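Local coordinates for protein putative ribose operon repressor (Burkholderia thailandensis, PDB 3EGC) that probably binds operator DNA as a LacI-family transcriptional repressor, with a periplasmic-binding-protein-like domain of the kind that senses small effectors, often sugars, at residues G209-Y212 with G213-V216. Numbering follows the deposited sequence.
Sequences GLRY and GPDV
D215 OD2 is gripped twice by a single residue, R211, four positions earlier in the chain. R211 N meets the anti lone pair of D215 OD2 at 2.7 Å, while R211 NE approaches from above the carboxylate plane, with 2.8 Å between R211 NE and D215 OD2 and an almost straight N-H...O line (179°). R211 NH2 takes the other oxygen, D215 OD1, at 2.9 Å, completing a side-on, two-nitrogen salt bridge. The bend of the arginine chain at chi3 (-54°) folds the guanidinium back toward the D215 carboxylate. Both oxygens lie near the guanidinium plane, yet the two flat groups are turned 47° apart, and P214 CB sits over one guanidinium face, 4.0 Å from R211 NH2.

R211 O is also shared, accepting from D215 N (3.0 Å) and V216 N (3.2 Å), and G213 N bonds to V216 O (2.9 Å), so Y212 and V216 form a single bridge. L210 CD1 meets V216 CG2 in a loose apolar contact, and both residues rest on L205 of helix 195-208; the Y212 hydroxyl bonds to P232 O. The turn lies at the surface in the beta-alpha-beta crossover from strand 189-192 through helix 195-208 to strand 217-221. The positive guanidinium, with the further N-H of R211, would favour the ionised carboxylate, and bonds to both backbone and side chain of R211 restrict its rotation.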
ATOM      1  N   GLY A 209      11.826 -13.156  22.325  1.00 41.86           N
ATOM      2  CA  GLY A 209      12.238 -12.282  23.420  1.00 41.83           C
ATOM      3  C   GLY A 209      13.536 -11.510  23.105  1.00 41.93           C
ATOM      4  O   GLY A 209      14.253 -11.069  24.004  1.00 41.21           O
ATOM      5  N   LEU A 210      13.830 -11.310  21.820  1.00 41.46           N
ATOM      6  CA  LEU A 210      15.050 -10.595  21.461  1.00 40.95           C
ATOM      7  C   LEU A 210      14.797  -9.123  21.215  1.00 40.77           C
ATOM      8  O   LEU A 210      13.698  -8.724  20.955  1.00 40.98           O
ATOM      9  CB  LEU A 210      15.761 -11.245  20.279  1.00 40.69           C
ATOM     10  CG  LEU A 210      16.180 -12.724  20.428  1.00 40.24           C
ATOM     11  CD1 LEU A 210      16.814 -13.270  19.152  1.00 38.54           C
ATOM     12  CD2 LEU A 210      17.162 -12.840  21.573  1.00 39.89           C
ATOM     13  N   ARG A 211      15.823  -8.301  21.320  1.00 41.06           N
ATOM     14  CA  ARG A 211      15.625  -6.872  21.194  1.00 40.98           C
ATOM     15  C   ARG A 211      16.193  -6.324  19.898  1.00 40.74           C
ATOM     16  O   ARG A 211      17.414  -6.426  19.634  1.00 39.56           O
ATOM     17  CB  ARG A 211      16.204  -6.130  22.391  1.00 41.30           C
ATOM     18  CG  ARG A 211      15.508  -6.466  23.720  1.00 43.29           C
ATOM     19  CD  ARG A 211      16.474  -6.161  24.869  1.00 45.76           C
ATOM     20  NE  ARG A 211      17.769  -6.834  24.707  1.00 46.38           N
ATOM     21  CZ  ARG A 211      18.860  -6.509  25.400  1.00 47.66           C
ATOM     22  NH1 ARG A 211      18.798  -5.547  26.296  1.00 47.37           N
ATOM     23  NH2 ARG A 211      20.026  -7.116  25.184  1.00 45.68           N
ATOM     24  N   TYR A 212      15.285  -5.786  19.079  1.00 40.09           N
ATOM     25  CA  TYR A 212      15.701  -5.071  17.912  1.00 40.29           C
ATOM     26  C   TYR A 212      16.692  -4.050  18.428  1.00 40.51           C
ATOM     27  O   TYR A 212      16.402  -3.356  19.388  1.00 40.36           O
ATOM     28  CB  TYR A 212      14.533  -4.370  17.223  1.00 39.74           C
ATOM     29  CG  TYR A 212      15.031  -3.374  16.224  1.00 38.43           C
ATOM     30  CD1 TYR A 212      15.120  -2.015  16.534  1.00 36.75           C
ATOM     31  CD2 TYR A 212      15.475  -3.786  14.981  1.00 36.98           C
ATOM     32  CE1 TYR A 212      15.612  -1.093  15.633  1.00 35.29           C
ATOM     33  CE2 TYR A 212      15.951  -2.864  14.050  1.00 36.86           C
ATOM     34  CZ  TYR A 212      16.034  -1.526  14.378  1.00 36.28           C
ATOM     35  OH  TYR A 212      16.526  -0.646  13.430  1.00 34.30           O
ATOM     36  N   GLY A 213      17.861  -3.970  17.802  1.00 40.49           N
ATOM     37  CA  GLY A 213      18.884  -3.082  18.275  1.00 41.13           C
ATOM     38  C   GLY A 213      20.038  -3.820  18.922  1.00 41.26           C
ATOM     39  O   GLY A 213      20.846  -4.401  18.244  1.00 42.30           O
ATOM     40  N   PRO A 214      20.103  -3.813  20.258  1.00 41.58           N
ATOM     41  CA  PRO A 214      21.174  -4.465  21.033  1.00 41.11           C
ATOM     42  C   PRO A 214      21.365  -5.976  20.747  1.00 40.46           C
ATOM     43  O   PRO A 214      22.490  -6.460  20.720  1.00 39.18           O
ATOM     44  CB  PRO A 214      20.722  -4.269  22.485  1.00 41.05           C
ATOM     45  CG  PRO A 214      19.630  -3.219  22.446  1.00 41.86           C
ATOM     46  CD  PRO A 214      18.992  -3.344  21.119  1.00 41.76           C
ATOM     47  N   ASP A 215      20.267  -6.707  20.556  1.00 39.82           N
ATOM     48  CA  ASP A 215      20.344  -8.142  20.201  1.00 38.78           C
ATOM     49  C   ASP A 215      20.504  -8.438  18.704  1.00 37.71           C
ATOM     50  O   ASP A 215      21.329  -9.263  18.334  1.00 37.12           O
ATOM     51  CB  ASP A 215      19.128  -8.900  20.745  1.00 39.24           C
ATOM     52  CG  ASP A 215      19.066  -8.911  22.273  1.00 41.16           C
ATOM     53  OD1 ASP A 215      20.124  -8.938  22.933  1.00 44.42           O
ATOM     54  OD2 ASP A 215      17.961  -8.891  22.824  1.00 41.70           O
ATOM     55  N   VAL A 216      19.729  -7.775  17.853  1.00 36.47           N
ATOM     56  CA  VAL A 216      19.792  -7.983  16.389  1.00 35.21           C
ATOM     57  C   VAL A 216      19.522  -6.696  15.658  1.00 34.70           C
ATOM     58  O   VAL A 216      18.500  -6.065  15.904  1.00 35.30           O
ATOM     59  CB  VAL A 216      18.705  -9.030  15.956  1.00 36.41           C
ATOM     60  CG1 VAL A 216      18.537  -9.174  14.415  1.00 34.29           C
ATOM     61  CG2 VAL A 216      18.929 -10.430  16.668  1.00 35.21           C
TER